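Local coordinates for protein Niban 2 (Homo sapiens, PDB 7CTP) that may help suppress apoptosis and promote melanoma cell invasion, as a PH-domain member of the Niban family found in the cytosol and at the plasma membrane, at residues D10-R13 with Q14-E18; A273-H276 with M277-Q281; A302-R305 with T306-Q310. One frame throughout, in Å; residues are numbered along the deposited sequence.

Overall arrangement
From the N terminus, contact 1 comes first, in the opening turns of helix 10-48. Some 250 residues later, beyond the strands of the antiparallel sheet, contacts 2 and 3 follow one another on the very long helix 260-337. Each joins adjoining pieces of one helix, so none closes a loop and none nests with or crosses another. Contacts 1 and 2 lie side by side, their centres 11 Å apart, where Met277 and Gln281 meet Arg13, Ile16 and Ala17. Contact 3 sits about 41 Å from contact 2 between centres, yet it too packs on helix 10-48, near that helix's other end. The two long helices therefore meet at both places.

Contact 1: residues D10-R13 with Q14-E18; sequences DARR and QHIAE
Arg12 and Ile16, one helical turn apart, bring their aliphatic parts together: Arg12 CG lies 3.8 Å from Ile16 CD1, the two side chains running at a slant to each other. Ile16 holds CG1 beside its own backbone N (chi1 -70°), which turns this branch back along the helix, and CG1 comes within 3.4 Å of Arg12 O. That carbonyl also accepts Ile16 N at 2.9 Å, in a bond with an N-H...O angle of 164°. One residue back, the imidazole of His15 leans obliquely over the preceding turn, with CD2 3.2 Å from Ala11 O, the oxygen that takes the N-H of His15.

All of this belongs to the start of an alpha helix, 10-48, in which Gln14, His15, Ile16 and Ala17 each donate an i to i-4 backbone bond. Asp9 is the N-cap: its OD1 accepts the N-H of Arg12, and Leu8 O receives Arg13 NE. Arg12 bends at chi2 and chi3, and its guanidinium makes a salt bridge with Glu251, while its side chain also touches Leu248 and Leu252 of helix 232-252. Buried Ile16 packs against Leu248 and against Val274 and Met277 of helix 260-337. Farther on, Ala17 O accepts the amide NE2 of Gln281.

Contact 2: residues A273-H276 with M277-Q281; sequences AVYH and MVYEQ
The imidazole of His276 meets the aliphatic part of Glu280 across one turn of the long alpha helix 260-337, and the carboxylate plane of Glu280 is turned 43° from the ring. Contact is made through carbon: His276 CE1 lies 3.9 Å from Glu280 CG, which approaches the ring obliquely, as does Met277 N from the adjacent backbone. His276 ND1 remains 4.7 Å from Glu280 OE2, so any attraction between the two would act without direct contact. Tyr275 and Tyr279 project from the same side of the helix, roughly across its axis, but do not stack; Tyr275 OH is 4.3 Å from Tyr279 CD2, again at an oblique approach.

The helix is regular here, with i to i-4 bonds from Met277, Val278, Tyr279 and Glu280. The Val278 bond is the straightest of the four, its N-H...O angle reaching 171° at Val274 O. Beside it Val274 CG1 and Val278 CG2 form a small apolar patch, and Val278 goes on to touch Val240 of helix 232-252 and Thr20 of helix 10-48. Both tyrosines reach Ser237 of helix 232-252, and Tyr275 also meets Tyr165 and Ala166 in the PH domain region, so this part of the helix is sandwiched among several elements. With CG anti to the backbone N (chi1 -159°) and chi2 extended, Met277 reaches helix 10-48, where its CE lies 3.6 Å from Ala17 N.

Contact 3: residues A302-R305 with T306-Q310; sequences AVIR and TDMDQ
Thr306 turns its hydroxyl back on Ala302, whereas Asp307 and Met308 send their side chains over Val303 and Ile304 respectively. With OG1 beside the backbone N (chi1 -60°), the threonine reaches Ala302 O at 2.9 Å, and its own N-H reaches the same oxygen at 3.0 Å. The two donors arrive from opposite faces of the carbonyl plane, so one backbone oxygen is gripped twice by a single residue.

Asp307 lies at a slant to Val303. Its OD2 lies 3.7 Å from Val303 CG1, a polar oxygen against a methyl. Its N-H is given to Val303 O at 2.8 Å. Met308 bends at chi2 and again at chi3, folding its terminal methyl back so that CE meets Ile304 CG2 at 3.7 Å. Both of these residues are buried: Ile304 packs on Leu39 and Met43, and Met308 on Phe40, all of helix 10-48. Phe529 touches Val303 and Ile304, and Phe526 touches Asp307.

Here the long helix 260-337 is kinked. The regular pattern of i to i-4 bonds is interrupted: Met308 N lies 2.9 Å from Ile304 O, but at an angle too poor for a hydrogen bond, and the N-H groups of Asp309 and Gln310 do not bond to the turn before. Asp307 departs from helical backbone angles, with phi -103° and psi 12°. Arg305 donates NH1 to a bound glycerol, probably from the crystallisation liquor. The turn entering the kink is thus held by backbone and hydroxyl bonds to Ala302 O and Val303 O, whereas between Ile304 and Met308 the side chains meet by apolar contact alone.

Contact 1: residues D10-R13 with Q14-E18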
ATOM      1  N   ASP A  10      34.718  -6.039  -0.790  1.00 26.27           N
ATOM      2  CA  ASP A  10      34.467  -5.690  -2.185  1.00 25.64           C
ATOM      3  C   ASP A  10      34.038  -6.906  -2.998  1.00 25.00           C
ATOM      4  O   ASP A  10      33.143  -6.806  -3.845  1.00 24.03           O
ATOM      5  CB  ASP A  10      35.705  -5.044  -2.800  1.00 29.49           C
ATOM      6  CG  ASP A  10      35.839  -3.578  -2.430  1.00 34.65           C
ATOM      7  OD1 ASP A  10      34.944  -3.047  -1.742  1.00 34.34           O
ATOM      8  OD2 ASP A  10      36.844  -2.965  -2.835  1.00 40.16           O
ATOM      9  N   ALA A  11      34.654  -8.064  -2.751  1.00 23.24           N
ATOM     10  CA  ALA A  11      34.321  -9.251  -3.534  1.00 24.18           C
ATOM     11  C   ALA A  11      32.879  -9.669  -3.293  1.00 23.31           C
ATOM     12  O   ALA A  11      32.145  -9.990  -4.237  1.00 22.64           O
ATOM     13  CB  ALA A  11      35.272 -10.401  -3.197  1.00 27.33           C
ATOM     14  N   ARG A  12      32.463  -9.677  -2.023  1.00 24.69           N
ATOM     15  CA  ARG A  12      31.101 -10.069  -1.697  1.00 20.18           C
ATOM     16  C   ARG A  12      30.101  -9.060  -2.237  1.00 24.12           C
ATOM     17  O   ARG A  12      29.058  -9.445  -2.774  1.00 23.41           O
ATOM     18  CB  ARG A  12      30.946 -10.237  -0.190  1.00 27.32           C
ATOM     19  CG  ARG A  12      29.506 -10.449   0.248  1.00 27.63           C
ATOM     20  CD  ARG A  12      29.127 -11.902   0.123  1.00 37.42           C
ATOM     21  NE  ARG A  12      29.824 -12.734   1.106  1.00 38.46           N
ATOM     22  CZ  ARG A  12      30.172 -14.001   0.901  1.00 56.84           C
ATOM     23  NH1 ARG A  12      29.894 -14.588  -0.255  1.00 66.98           N
ATOM     24  NH2 ARG A  12      30.807 -14.680   1.848  1.00 50.09           N
ATOM     25  N   ARG A  13      30.411  -7.766  -2.128  1.00 19.36           N
ATOM     26  CA  ARG A  13      29.518  -6.766  -2.698  1.00 21.21           C
ATOM     27  C   ARG A  13      29.396  -6.938  -4.207  1.00 21.06           C
ATOM     28  O   ARG A  13      28.309  -6.773  -4.766  1.00 20.59           O
ATOM     29  CB  ARG A  13      29.990  -5.361  -2.334  1.00 20.97           C
ATOM     30  CG  ARG A  13      29.804  -5.060  -0.846  1.00 21.47           C
ATOM     31  CD  ARG A  13      30.176  -3.617  -0.526  1.00 23.59           C
ATOM     32  NE  ARG A  13      29.929  -3.294   0.879  1.00 30.81           N
ATOM     33  CZ  ARG A  13      28.880  -2.602   1.322  1.00 29.45           C
ATOM     34  NH1 ARG A  13      27.976  -2.148   0.461  1.00 32.10           N
ATOM     35  NH2 ARG A  13      28.738  -2.358   2.623  1.00 26.18           N
ATOM     36  N   GLN A  14      30.484  -7.321  -4.885  1.00 20.54           N
ATOM     37  CA  GLN A  14      30.380  -7.505  -6.332  1.00 22.01           C
ATOM     38  C   GLN A  14      29.497  -8.704  -6.668  1.00 21.43           C
ATOM     39  O   GLN A  14      28.696  -8.653  -7.613  1.00 21.43           O
ATOM     40  CB  GLN A  14      31.768  -7.661  -6.949  1.00 29.15           C
ATOM     41  CG  GLN A  14      31.745  -7.848  -8.474  1.00 28.71           C
ATOM     42  CD  GLN A  14      31.062  -6.698  -9.196  1.00 35.13           C
ATOM     43  OE1 GLN A  14      30.218  -6.912 -10.072  1.00 56.40           O
ATOM     44  NE2 GLN A  14      31.425  -5.472  -8.835  1.00 39.43           N
ATOM     45  N   HIS A  15      29.606  -9.779  -5.890  1.00 23.58           N
ATOM     46  CA  HIS A  15      28.749 -10.935  -6.125  1.00 26.00           C
ATOM     47  C   HIS A  15      27.285 -10.565  -5.915  1.00 20.74           C
ATOM     48  O   HIS A  15      26.415 -10.934  -6.718  1.00 21.91           O
ATOM     49  CB  HIS A  15      29.153 -12.083  -5.201  1.00 28.62           C
ATOM     50  CG  HIS A  15      30.436 -12.753  -5.591  1.00 35.66           C
ATOM     51  ND1 HIS A  15      30.691 -13.193  -6.875  1.00 48.47           N
ATOM     52  CD2 HIS A  15      31.531 -13.074  -4.859  1.00 41.79           C
ATOM     53  CE1 HIS A  15      31.891 -13.749  -6.917  1.00 55.36           C
ATOM     54  NE2 HIS A  15      32.422 -13.690  -5.707  1.00 47.22           N
ATOM     55  N   ILE A  16      26.997  -9.812  -4.848  1.00 20.16           N
ATOM     56  CA  ILE A  16      25.616  -9.411  -4.585  1.00 20.35           C
ATOM     57  C   ILE A  16      25.095  -8.530  -5.714  1.00 22.28           C
ATOM     58  O   ILE A  16      23.963  -8.703  -6.178  1.00 22.42           O
ATOM     59  CB  ILE A  16      25.500  -8.703  -3.224  1.00 19.30           C
ATOM     60  CG1 ILE A  16      25.721  -9.691  -2.077  1.00 20.26           C
ATOM     61  CG2 ILE A  16      24.125  -8.041  -3.104  1.00 22.15           C
ATOM     62  CD1 ILE A  16      26.121  -9.034  -0.776  1.00 22.72           C
ATOM     63  N   ALA A  17      25.918  -7.590  -6.192  1.00 19.77           N
ATOM     64  CA  ALA A  17      25.480  -6.718  -7.280  1.00 21.78           C
ATOM     65  C   ALA A  17      25.205  -7.516  -8.545  1.00 20.48           C
ATOM     66  O   ALA A  17      24.279  -7.193  -9.303  1.00 20.91           O
ATOM     67  CB  ALA A  17      26.519  -5.634  -7.559  1.00 21.97           C
ATOM     68  N   GLU A  18      26.014  -8.546  -8.805  1.00 21.54           N
ATOM     69  CA  GLU A  18      25.789  -9.379  -9.981  1.00 20.31           C
ATOM     70  C   GLU A  18      24.453 -10.106  -9.884  1.00 20.21           C
ATOM     71  O   GLU A  18      23.670 -10.124 -10.843  1.00 26.56           O
ATOM     72  CB  GLU A  18      26.944 -10.371 -10.148  1.00 27.39           C
ATOM     73  CG  GLU A  18      28.217  -9.712 -10.686  1.00 31.93           C
ATOM     74  CD  GLU A  18      29.448 -10.606 -10.595  1.00 47.87           C
ATOM     75  OE1 GLU A  18      30.564 -10.101 -10.855  1.00 44.20           O
ATOM     76  OE2 GLU A  18      29.297 -11.801 -10.264  1.00 42.78           O
TER

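Contact 2: residues A273-H276 with M277-Q281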
ATOM      1  N   ALA A 273      22.756  -2.915   5.179  1.00 20.66           N
ATOM      2  CA  ALA A 273      23.774  -2.500   4.220  1.00 19.89           C
ATOM      3  C   ALA A 273      23.486  -3.061   2.833  1.00 19.04           C
ATOM      4  O   ALA A 273      23.625  -2.349   1.831  1.00 19.98           O
ATOM      5  CB  ALA A 273      25.164  -2.927   4.692  1.00 20.76           C
ATOM      6  N   VAL A 274      23.073  -4.328   2.757  1.00 17.78           N
ATOM      7  CA  VAL A 274      22.715  -4.908   1.465  1.00 18.17           C
ATOM      8  C   VAL A 274      21.469  -4.237   0.906  1.00 19.54           C
ATOM      9  O   VAL A 274      21.387  -3.957  -0.298  1.00 17.45           O
ATOM     10  CB  VAL A 274      22.539  -6.433   1.588  1.00 16.78           C
ATOM     11  CG1 VAL A 274      22.045  -7.029   0.258  1.00 17.21           C
ATOM     12  CG2 VAL A 274      23.865  -7.099   2.002  1.00 19.81           C
ATOM     13  N   TYR A 275      20.484  -3.955   1.764  1.00 18.10           N
ATOM     14  CA  TYR A 275      19.282  -3.263   1.310  1.00 19.91           C
ATOM     15  C   TYR A 275      19.625  -1.927   0.651  1.00 22.31           C
ATOM     16  O   TYR A 275      19.063  -1.586  -0.393  1.00 19.91           O
ATOM     17  CB  TYR A 275      18.318  -3.053   2.485  1.00 18.65           C
ATOM     18  CG  TYR A 275      17.047  -2.303   2.118  1.00 17.08           C
ATOM     19  CD1 TYR A 275      15.959  -2.964   1.541  1.00 19.62           C
ATOM     20  CD2 TYR A 275      16.940  -0.928   2.338  1.00 22.75           C
ATOM     21  CE1 TYR A 275      14.790  -2.269   1.195  1.00 21.30           C
ATOM     22  CE2 TYR A 275      15.791  -0.226   1.988  1.00 27.47           C
ATOM     23  CZ  TYR A 275      14.722  -0.894   1.422  1.00 26.47           C
ATOM     24  OH  TYR A 275      13.580  -0.169   1.090  1.00 26.47           O
ATOM     25  N   HIS A 276      20.550  -1.162   1.244  1.00 18.92           N
ATOM     26  CA  HIS A 276      20.945   0.123   0.657  1.00 20.45           C
ATOM     27  C   HIS A 276      21.588  -0.052  -0.716  1.00 19.76           C
ATOM     28  O   HIS A 276      21.294   0.700  -1.657  1.00 19.94           O
ATOM     29  CB  HIS A 276      21.912   0.853   1.591  1.00 26.73           C
ATOM     30  CG  HIS A 276      22.720   1.915   0.903  1.00 32.25           C
ATOM     31  ND1 HIS A 276      22.243   3.193   0.692  1.00 37.48           N
ATOM     32  CD2 HIS A 276      23.957   1.879   0.349  1.00 38.79           C
ATOM     33  CE1 HIS A 276      23.155   3.903   0.049  1.00 38.39           C
ATOM     34  NE2 HIS A 276      24.203   3.129  -0.175  1.00 38.22           N
ATOM     35  N   MET A 277      22.501  -1.022  -0.830  1.00 16.77           N
ATOM     36  CA  MET A 277      23.174  -1.315  -2.091  1.00 16.97           C
ATOM     37  C   MET A 277      22.169  -1.714  -3.165  1.00 20.75           C
ATOM     38  O   MET A 277      22.224  -1.240  -4.310  1.00 19.54           O
ATOM     39  CB  MET A 277      24.164  -2.447  -1.830  1.00 23.53           C
ATOM     40  CG  MET A 277      25.281  -2.612  -2.780  1.00 43.07           C
ATOM     41  SD  MET A 277      26.103  -4.116  -2.202  1.00 37.32           S
ATOM     42  CE  MET A 277      26.018  -5.023  -3.732  1.00 35.92           C
ATOM     43  N   VAL A 278      21.247  -2.605  -2.805  1.00 20.65           N
ATOM     44  CA  VAL A 278      20.196  -3.041  -3.726  1.00 16.65           C
ATOM     45  C   VAL A 278      19.320  -1.866  -4.144  1.00 19.58           C
ATOM     46  O   VAL A 278      18.962  -1.724  -5.324  1.00 18.92           O
ATOM     47  CB  VAL A 278      19.361  -4.155  -3.071  1.00 18.55           C
ATOM     48  CG1 VAL A 278      18.061  -4.368  -3.828  1.00 19.67           C
ATOM     49  CG2 VAL A 278      20.176  -5.445  -2.982  1.00 18.98           C
ATOM     50  N   TYR A 279      18.913  -1.037  -3.171  1.00 16.78           N
ATOM     51  CA  TYR A 279      18.039   0.098  -3.469  1.00 17.28           C
ATOM     52  C   TYR A 279      18.659   1.005  -4.523  1.00 18.20           C
ATOM     53  O   TYR A 279      17.991   1.408  -5.487  1.00 19.08           O
ATOM     54  CB  TYR A 279      17.744   0.881  -2.182  1.00 19.43           C
ATOM     55  CG  TYR A 279      16.852   2.102  -2.377  1.00 21.66           C
ATOM     56  CD1 TYR A 279      17.374   3.312  -2.850  1.00 19.48           C
ATOM     57  CD2 TYR A 279      15.493   2.049  -2.087  1.00 23.83           C
ATOM     58  CE1 TYR A 279      16.563   4.430  -3.034  1.00 20.97           C
ATOM     59  CE2 TYR A 279      14.678   3.164  -2.263  1.00 21.09           C
ATOM     60  CZ  TYR A 279      15.225   4.344  -2.744  1.00 25.48           C
ATOM     61  OH  TYR A 279      14.422   5.451  -2.920  1.00 27.18           O
ATOM     62  N   GLU A 280      19.939   1.347  -4.357  1.00 17.75           N
ATOM     63  CA  GLU A 280      20.558   2.253  -5.323  1.00 20.21           C
ATOM     64  C   GLU A 280      20.673   1.601  -6.693  1.00 22.75           C
ATOM     65  O   GLU A 280      20.461   2.260  -7.718  1.00 20.80           O
ATOM     66  CB  GLU A 280      21.930   2.713  -4.828  1.00 19.93           C
ATOM     67  CG  GLU A 280      21.859   3.676  -3.633  1.00 26.14           C
ATOM     68  CD  GLU A 280      21.008   4.913  -3.903  1.00 32.96           C
ATOM     69  OE1 GLU A 280      21.060   5.449  -5.033  1.00 37.00           O
ATOM     70  OE2 GLU A 280      20.282   5.357  -2.981  1.00 35.04           O
ATOM     71  N   GLN A 281      20.991   0.305  -6.732  1.00 19.32           N
ATOM     72  CA  GLN A 281      21.087  -0.394  -8.013  1.00 19.58           C
ATOM     73  C   GLN A 281      19.726  -0.481  -8.699  1.00 17.90           C
ATOM     74  O   GLN A 281      19.601  -0.239  -9.915  1.00 19.72           O
ATOM     75  CB  GLN A 281      21.694  -1.780  -7.781  1.00 19.10           C
ATOM     76  CG  GLN A 281      22.176  -2.470  -9.042  1.00 19.86           C
ATOM     77  CD  GLN A 281      22.908  -3.756  -8.737  1.00 19.61           C
ATOM     78  OE1 GLN A 281      23.425  -3.945  -7.633  1.00 22.78           O
ATOM     79  NE2 GLN A 281      22.970  -4.642  -9.720  1.00 22.71           N
TER

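Contact 3: residues A302-R305 with T306-Q310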
ATOM      1  N   ALA A 302      -0.511   5.967 -30.560  1.00 24.40           N
ATOM      2  CA  ALA A 302      -1.019   6.148 -31.915  1.00 25.51           C
ATOM      3  C   ALA A 302      -1.471   4.820 -32.510  1.00 28.76           C
ATOM      4  O   ALA A 302      -2.521   4.751 -33.166  1.00 28.49           O
ATOM      5  CB  ALA A 302       0.043   6.800 -32.795  1.00 25.33           C
ATOM      6  N   VAL A 303      -0.700   3.752 -32.281  1.00 24.95           N
ATOM      7  CA  VAL A 303      -1.077   2.443 -32.808  1.00 25.69           C
ATOM      8  C   VAL A 303      -2.344   1.937 -32.124  1.00 28.17           C
ATOM      9  O   VAL A 303      -3.257   1.416 -32.780  1.00 25.62           O
ATOM     10  CB  VAL A 303       0.085   1.444 -32.664  1.00 25.47           C
ATOM     11  CG1 VAL A 303      -0.380   0.048 -33.046  1.00 27.52           C
ATOM     12  CG2 VAL A 303       1.286   1.887 -33.523  1.00 26.88           C
ATOM     13  N   ILE A 304      -2.418   2.083 -30.795  1.00 24.76           N
ATOM     14  CA  ILE A 304      -3.603   1.641 -30.051  1.00 24.73           C
ATOM     15  C   ILE A 304      -4.851   2.377 -30.526  1.00 28.65           C
ATOM     16  O   ILE A 304      -5.915   1.772 -30.720  1.00 28.78           O
ATOM     17  CB  ILE A 304      -3.393   1.837 -28.538  1.00 23.02           C
ATOM     18  CG1 ILE A 304      -2.384   0.821 -28.001  1.00 26.08           C
ATOM     19  CG2 ILE A 304      -4.734   1.751 -27.792  1.00 25.69           C
ATOM     20  CD1 ILE A 304      -1.758   1.227 -26.659  1.00 21.51           C
ATOM     21  N   ARG A 305      -4.746   3.698 -30.696  1.00 27.43           N
ATOM     22  CA  ARG A 305      -5.907   4.490 -31.089  1.00 31.77           C
ATOM     23  C   ARG A 305      -6.365   4.119 -32.492  1.00 26.96           C
ATOM     24  O   ARG A 305      -7.567   3.990 -32.746  1.00 31.35           O
ATOM     25  CB  ARG A 305      -5.573   5.983 -31.005  1.00 29.20           C
ATOM     26  CG  ARG A 305      -6.769   6.882 -30.734  1.00 29.92           C
ATOM     27  CD  ARG A 305      -6.345   8.354 -30.725  1.00 31.00           C
ATOM     28  NE  ARG A 305      -5.361   8.669 -29.686  1.00 27.35           N
ATOM     29  CZ  ARG A 305      -5.652   8.847 -28.400  1.00 36.13           C
ATOM     30  NH1 ARG A 305      -4.693   9.157 -27.538  1.00 31.91           N
ATOM     31  NH2 ARG A 305      -6.904   8.720 -27.971  1.00 37.00           N
ATOM     32  N   THR A 306      -5.413   3.928 -33.407  1.00 27.39           N
ATOM     33  CA  THR A 306      -5.745   3.592 -34.789  1.00 32.56           C
ATOM     34  C   THR A 306      -6.297   2.173 -34.907  1.00 46.30           C
ATOM     35  O   THR A 306      -7.288   1.933 -35.612  1.00 34.91           O
ATOM     36  CB  THR A 306      -4.506   3.746 -35.668  1.00 37.77           C
ATOM     37  OG1 THR A 306      -4.042   5.099 -35.595  1.00 35.79           O
ATOM     38  CG2 THR A 306      -4.825   3.400 -37.115  1.00 45.43           C
ATOM     39  N   ASP A 307      -5.660   1.216 -34.233  1.00 31.45           N
ATOM     40  CA  ASP A 307      -5.931  -0.198 -34.440  1.00 29.17           C
ATOM     41  C   ASP A 307      -6.793  -0.813 -33.347  1.00 33.21           C
ATOM     42  O   ASP A 307      -6.924  -2.038 -33.307  1.00 29.62           O
ATOM     43  CB  ASP A 307      -4.619  -0.977 -34.551  1.00 31.51           C
ATOM     44  CG  ASP A 307      -3.874  -0.682 -35.840  1.00 43.07           C
ATOM     45  OD1 ASP A 307      -4.526  -0.241 -36.814  1.00 39.45           O
ATOM     46  OD2 ASP A 307      -2.642  -0.887 -35.874  1.00 38.75           O
ATOM     47  N   MET A 308      -7.392   0.016 -32.488  1.00 27.71           N
ATOM     48  CA  MET A 308      -8.186  -0.425 -31.345  1.00 27.23           C
ATOM     49  C   MET A 308      -9.097  -1.611 -31.650  1.00 38.25           C
ATOM     50  O   MET A 308      -9.039  -2.645 -30.975  1.00 26.56           O
ATOM     51  CB  MET A 308      -9.010   0.760 -30.834  1.00 33.10           C
ATOM     52  CG  MET A 308      -9.970   0.417 -29.713  1.00 35.54           C
ATOM     53  SD  MET A 308      -9.108  -0.081 -28.209  1.00 39.11           S
ATOM     54  CE  MET A 308      -8.405   1.489 -27.690  1.00 33.09           C
ATOM     55  N   ASP A 309      -9.943  -1.483 -32.673  1.00 34.40           N
ATOM     56  CA  ASP A 309     -10.919  -2.534 -32.949  1.00 36.36           C
ATOM     57  C   ASP A 309     -10.245  -3.835 -33.371  1.00 27.97           C
ATOM     58  O   ASP A 309     -10.722  -4.925 -33.034  1.00 34.48           O
ATOM     59  CB  ASP A 309     -11.902  -2.066 -34.023  1.00 34.91           C
ATOM     60  CG  ASP A 309     -12.794  -0.945 -33.543  1.00 42.88           C
ATOM     61  OD1 ASP A 309     -12.885  -0.740 -32.313  1.00 51.32           O
ATOM     62  OD2 ASP A 309     -13.411  -0.275 -34.396  1.00 53.59           O
ATOM     63  N   GLN A 310      -9.139  -3.744 -34.106  1.00 26.55           N
ATOM     64  CA  GLN A 310      -8.436  -4.944 -34.547  1.00 31.64           C
ATOM     65  C   GLN A 310      -7.701  -5.607 -33.386  1.00 29.57           C
ATOM     66  O   GLN A 310      -7.602  -6.841 -33.323  1.00 28.42           O
ATOM     67  CB  GLN A 310      -7.469  -4.592 -35.676  1.00 25.84           C
ATOM     68  CG  GLN A 310      -8.154  -4.185 -36.992  1.00 33.69           C
ATOM     69  CD  GLN A 310      -9.077  -2.973 -36.849  1.00 52.85           C
ATOM     70  OE1 GLN A 310      -8.663  -1.898 -36.398  1.00 46.16           O
ATOM     71  NE2 GLN A 310     -10.345  -3.148 -37.224  1.00 61.06           N
TER